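PDB 4K0J: heavy metal cation tricomponent efflux pump ZneA(CzcA-like) from Cupriavidus metallidurans, which probably exports zinc and perhaps other heavy-metal cations from the cell as a proton-coupled antiporter of the resistance-nodulation-cell division (RND) superfamily. Local coordinates for residues E136-T141 / Y320-N325; V587-T592 / A612-P617. All coordinates share one frame; numbering follows the deposited sequence.

Interaction 1 (E136-T141 / Y320-N325); sequences EIYRYT and YIDRSN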
# COMPACT_ATOMS: atom_id res chain seq x y z
N GLU C 136 -25.17 0.50 -5.37
CA GLU C 136 -26.20 1.46 -5.76
C GLU C 136 -27.33 1.52 -4.73
O GLU C 136 -28.40 0.94 -4.93
CB GLU C 136 -26.73 1.09 -7.15
CG GLU C 136 -25.64 0.99 -8.20
CD GLU C 136 -26.03 0.11 -9.37
OE1 GLU C 136 -26.73 -0.90 -9.15
OE2 GLU C 136 -25.62 0.43 -10.51
N ILE C 137 -27.09 2.25 -3.65
CA ILE C 137 -27.90 2.07 -2.44
C ILE C 137 -29.09 3.01 -2.30
O ILE C 137 -29.95 2.78 -1.44
CB ILE C 137 -27.03 2.18 -1.18
CG1 ILE C 137 -26.26 3.50 -1.17
CG2 ILE C 137 -26.06 1.00 -1.09
CD1 ILE C 137 -25.39 3.67 0.07
N TYR C 138 -29.17 4.04 -3.12
CA TYR C 138 -30.23 5.02 -2.98
C TYR C 138 -30.62 5.64 -4.32
O TYR C 138 -30.01 6.63 -4.75
CB TYR C 138 -29.81 6.10 -1.99
CG TYR C 138 -30.87 7.13 -1.67
CD1 TYR C 138 -30.87 8.37 -2.29
CD2 TYR C 138 -31.86 6.88 -0.73
CE1 TYR C 138 -31.82 9.33 -2.00
CE2 TYR C 138 -32.82 7.83 -0.42
CZ TYR C 138 -32.79 9.05 -1.06
OH TYR C 138 -33.75 10.00 -0.76
N ARG C 139 -31.62 5.06 -4.96
CA ARG C 139 -32.12 5.58 -6.23
C ARG C 139 -33.22 6.60 -5.99
O ARG C 139 -34.08 6.39 -5.14
CB ARG C 139 -32.64 4.43 -7.10
CG ARG C 139 -31.53 3.55 -7.64
CD ARG C 139 -32.07 2.35 -8.38
NE ARG C 139 -30.98 1.59 -9.00
CZ ARG C 139 -30.53 1.81 -10.22
NH1 ARG C 139 -31.07 2.77 -10.97
NH2 ARG C 139 -29.53 1.07 -10.71
N TYR C 140 -33.19 7.70 -6.73
CA TYR C 140 -34.13 8.78 -6.49
C TYR C 140 -34.44 9.54 -7.76
O TYR C 140 -33.78 9.37 -8.78
CB TYR C 140 -33.60 9.76 -5.44
CG TYR C 140 -32.52 10.67 -5.97
CD1 TYR C 140 -32.82 11.93 -6.48
CD2 TYR C 140 -31.20 10.27 -5.99
CE1 TYR C 140 -31.85 12.76 -6.98
CE2 TYR C 140 -30.21 11.10 -6.49
CZ TYR C 140 -30.54 12.34 -6.98
OH TYR C 140 -29.55 13.16 -7.48
N THR C 141 -35.44 10.42 -7.68
CA THR C 141 -35.84 11.26 -8.79
C THR C 141 -36.25 12.62 -8.25
O THR C 141 -36.82 12.71 -7.15
CB THR C 141 -37.00 10.62 -9.58
OG1 THR C 141 -36.55 9.40 -10.19
CG2 THR C 141 -37.50 11.54 -10.67
N TYR C 320 -36.88 5.83 -4.72
CA TYR C 320 -37.74 4.72 -5.09
C TYR C 320 -37.07 3.40 -4.74
O TYR C 320 -37.74 2.38 -4.56
CB TYR C 320 -38.18 4.78 -6.56
CG TYR C 320 -37.09 4.64 -7.60
CD1 TYR C 320 -36.57 3.40 -7.94
CD2 TYR C 320 -36.60 5.76 -8.27
CE1 TYR C 320 -35.59 3.26 -8.90
CE2 TYR C 320 -35.61 5.63 -9.24
CZ TYR C 320 -35.11 4.38 -9.55
OH TYR C 320 -34.13 4.25 -10.51
N ILE C 321 -35.74 3.42 -4.64
CA ILE C 321 -35.01 2.34 -4.01
C ILE C 321 -34.14 2.92 -2.90
O ILE C 321 -33.44 3.91 -3.10
CB ILE C 321 -34.16 1.51 -5.00
CG1 ILE C 321 -35.06 0.87 -6.07
CG2 ILE C 321 -33.40 0.41 -4.26
CD1 ILE C 321 -34.34 -0.10 -7.00
N ASP C 322 -34.19 2.30 -1.73
CA ASP C 322 -33.46 2.79 -0.57
C ASP C 322 -33.02 1.59 0.26
O ASP C 322 -33.83 0.98 0.96
CB ASP C 322 -34.38 3.69 0.25
CG ASP C 322 -33.64 4.49 1.29
OD1 ASP C 322 -32.72 3.94 1.93
OD2 ASP C 322 -33.98 5.68 1.46
N ARG C 323 -31.72 1.28 0.20
CA ARG C 323 -31.17 0.10 0.86
C ARG C 323 -31.58 -0.03 2.33
O ARG C 323 -31.67 -1.14 2.88
CB ARG C 323 -29.64 0.11 0.73
CG ARG C 323 -28.95 -1.06 1.40
CD ARG C 323 -28.99 -2.31 0.55
NE ARG C 323 -28.02 -2.22 -0.54
CZ ARG C 323 -28.35 -1.99 -1.81
NH1 ARG C 323 -27.39 -1.93 -2.73
NH2 ARG C 323 -29.62 -1.83 -2.15
N SER C 324 -31.85 1.11 2.95
CA SER C 324 -32.32 1.14 4.33
C SER C 324 -33.57 0.30 4.52
O SER C 324 -33.71 -0.38 5.53
CB SER C 324 -32.57 2.58 4.79
OG SER C 324 -31.45 3.40 4.52
N ASN C 325 -34.48 0.35 3.54
CA ASN C 325 -35.69 -0.47 3.58
C ASN C 325 -35.35 -1.94 3.74
O ASN C 325 -35.91 -2.65 4.57
CB ASN C 325 -36.51 -0.30 2.31
CG ASN C 325 -36.79 1.16 1.97
OD1 ASN C 325 -36.92 1.99 2.87
ND2 ASN C 325 -36.90 1.46 0.68

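Interaction 2 (V587-T592 / A612-P617); sequences VEHVVT and AVTLHP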
# COMPACT_ATOMS: atom_id res chain seq x y z
N VAL C 587 -47.40 -3.19 -7.63
CA VAL C 587 -46.26 -2.39 -8.07
C VAL C 587 -46.32 -0.93 -7.61
O VAL C 587 -47.13 -0.15 -8.10
CB VAL C 587 -46.08 -2.45 -9.59
CG1 VAL C 587 -45.33 -3.71 -9.97
CG2 VAL C 587 -47.42 -2.39 -10.29
N GLU C 588 -45.45 -0.59 -6.66
CA GLU C 588 -45.40 0.75 -6.09
C GLU C 588 -44.97 1.78 -7.14
O GLU C 588 -45.70 2.74 -7.42
CB GLU C 588 -44.44 0.77 -4.90
CG GLU C 588 -44.50 2.02 -4.04
CD GLU C 588 -43.71 1.87 -2.76
OE1 GLU C 588 -43.33 0.73 -2.42
OE2 GLU C 588 -43.48 2.90 -2.08
N HIS C 589 -43.79 1.58 -7.71
CA HIS C 589 -43.29 2.44 -8.78
C HIS C 589 -42.62 1.61 -9.86
O HIS C 589 -42.12 0.52 -9.60
CB HIS C 589 -42.27 3.45 -8.23
CG HIS C 589 -42.85 4.45 -7.27
ND1 HIS C 589 -43.47 5.61 -7.69
CD2 HIS C 589 -42.89 4.47 -5.92
CE1 HIS C 589 -43.87 6.29 -6.63
NE2 HIS C 589 -43.53 5.62 -5.55
N VAL C 590 -42.61 2.13 -11.08
CA VAL C 590 -41.90 1.49 -12.18
C VAL C 590 -41.04 2.53 -12.90
O VAL C 590 -41.54 3.57 -13.34
CB VAL C 590 -42.86 0.83 -13.19
CG1 VAL C 590 -42.07 0.08 -14.24
CG2 VAL C 590 -43.82 -0.09 -12.47
N VAL C 591 -39.75 2.23 -13.01
CA VAL C 591 -38.78 3.15 -13.59
C VAL C 591 -38.08 2.51 -14.78
O VAL C 591 -37.58 1.40 -14.68
CB VAL C 591 -37.71 3.56 -12.55
CG1 VAL C 591 -36.51 4.17 -13.24
CG2 VAL C 591 -38.29 4.51 -11.52
N THR C 592 -38.04 3.22 -15.90
CA THR C 592 -37.31 2.74 -17.06
C THR C 592 -36.07 3.59 -17.30
O THR C 592 -36.12 4.82 -17.16
CB THR C 592 -38.17 2.75 -18.35
OG1 THR C 592 -38.45 4.10 -18.74
CG2 THR C 592 -39.47 1.99 -18.15
N ALA C 612 -36.51 -0.70 -13.41
CA ALA C 612 -36.62 -1.00 -11.99
C ALA C 612 -38.09 -1.10 -11.59
O ALA C 612 -38.88 -0.19 -11.82
CB ALA C 612 -35.91 0.05 -11.16
N VAL C 613 -38.45 -2.24 -11.00
CA VAL C 613 -39.83 -2.50 -10.58
C VAL C 613 -39.94 -2.63 -9.07
O VAL C 613 -39.55 -3.64 -8.50
CB VAL C 613 -40.37 -3.78 -11.21
CG1 VAL C 613 -41.80 -4.01 -10.78
CG2 VAL C 613 -40.27 -3.70 -12.72
N THR C 614 -40.48 -1.59 -8.44
CA THR C 614 -40.64 -1.58 -6.99
C THR C 614 -42.00 -2.14 -6.61
O THR C 614 -42.98 -1.94 -7.33
CB THR C 614 -40.50 -0.15 -6.42
OG1 THR C 614 -41.68 0.61 -6.73
CG2 THR C 614 -39.29 0.55 -7.02
N LEU C 615 -42.06 -2.83 -5.48
CA LEU C 615 -43.30 -3.49 -5.07
C LEU C 615 -43.91 -2.87 -3.82
O LEU C 615 -43.31 -2.00 -3.18
CB LEU C 615 -43.04 -4.98 -4.82
CG LEU C 615 -42.30 -5.74 -5.91
CD1 LEU C 615 -42.15 -7.21 -5.53
CD2 LEU C 615 -43.02 -5.59 -7.25
N HIS C 616 -45.11 -3.32 -3.48
CA HIS C 616 -45.73 -3.00 -2.21
C HIS C 616 -45.25 -4.00 -1.17
O HIS C 616 -44.77 -5.08 -1.53
CB HIS C 616 -47.25 -3.07 -2.33
CG HIS C 616 -47.86 -1.88 -3.01
ND1 HIS C 616 -47.91 -0.63 -2.42
CD2 HIS C 616 -48.44 -1.74 -4.23
CE1 HIS C 616 -48.49 0.22 -3.24
NE2 HIS C 616 -48.82 -0.43 -4.35
N PRO C 617 -45.35 -3.64 0.12
CA PRO C 617 -45.05 -4.62 1.18
C PRO C 617 -45.87 -5.89 0.97
O PRO C 617 -47.06 -5.80 0.69
CB PRO C 617 -45.52 -3.90 2.44
CG PRO C 617 -45.34 -2.46 2.13
CD PRO C 617 -45.65 -2.31 0.68

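Interaction 1 (E136-T141 / Y320-N325)
Arg139 meets Tyr320 and Ile321 at a classic beta bulge, where the short strand 321-322, paired with strand 135-143, leads into the long helix 323-353, whose later part is predicted to span the membrane. Both Tyr320 N, at 2.9 Å, and, more weakly, Ile321 N donate to Arg139 O, while Arg139 N returns a bond of 2.8 Å to Ile321 O. Two residues further along, Arg323 N donates to Ile137 O almost straight on (2.8 Å, 171°).

The side chain of Arg139 lies against two neighbours. Its CB sits over one face of the Tyr320 ring, 3.8 Å from the centroid, a CH-pi contact made possible because Tyr320 CG is tucked between its own backbone N and carbonyl carbon (chi1 65°). From there the extended arginine runs beside Ile321, with CD touching Ile321 CD1, and its NH1 makes a weak bond to the phenol oxygen of Tyr320, which is also bonded to Gln281. At the helix start, the Arg323 chain folds back through chi2 and chi3 to lay its guanidinium over Ile137 CG2, and NH1 is held by the carbonyl of Ile134.

Asp322 is the N-cap residue. Its OD1 accepts from both the backbone N and the hydroxyl of Ser324, leaving OD2 against the edge of the Tyr138 ring, 3.1 Å from CE2, with carboxylate and ring planes perpendicular.

Interaction 2 (V587-T592 / A612-P617)
Consecutive along the chain and adjacent in a five-stranded sheet of the RND porter domain, strands 589-592 and 612-615 run antiparallel, their axes 4.9 Å apart at closest approach and 172° between directions. Val591 and Ala612 form a hydrogen-bonded pair, Val591 N to Ala612 O at 2.8 Å and Ala612 N to Val591 O at 2.7 Å, and Thr614 N donates to His589 O.

Regular pairing gives way near the corner at Glu588. There OG1 of Thr614 appears to accept the N-H of His589, though the modelled distance is too short to be reliable; this oxygen also touches CB of both His589 and Glu588. It gets there because chi1 of 74° sets OG1 between the threonine's own N and carbonyl carbon, with the side chain aimed at the opposing strand. Glu588 N adds a weak, bent bond to Thr614 O. The imidazole of His589 is engaged outside the pair, its ND1 bonded to Asp274, whose other carboxylate oxygen receives Val590 N.

Val590 and Val613 lie on one face, where Val587 CG1 reaches Val613 CG1 at 3.6 Å; Val591 and Ala612 lie on the other, their CB atoms 4.2 Å apart.

Helix 567-581 packs on Val590 and helix 627-638 on Val587 and Val613; Tyr320 lies against Val591 and Ala612, and strand 554-560 continues the sheet beyond strand 608-615, bonding to Val613 through Ile555.

In the fold
The two interactions come in series along the chain, residues 136-325 closing before residues 587-617 begin, yet their centres are about 12 Å apart. They belong to two different antiparallel sheets: interaction 1 to the one containing strands 135-143 and 280-287, interaction 2 to the one in which strands 587-595 and 608-615 are neighbours. Tyr320 joins them. Its CE1 packs on Ala612 CB at 3.9 Å and its OH on Val591 CG1, while a weak bond from Arg139 to Gln593 also crosses the boundary. Elements from both halves of the RND chain therefore meet here, close to the start of helix 323-353, and strand 269-272 of the first half also extends the second sheet.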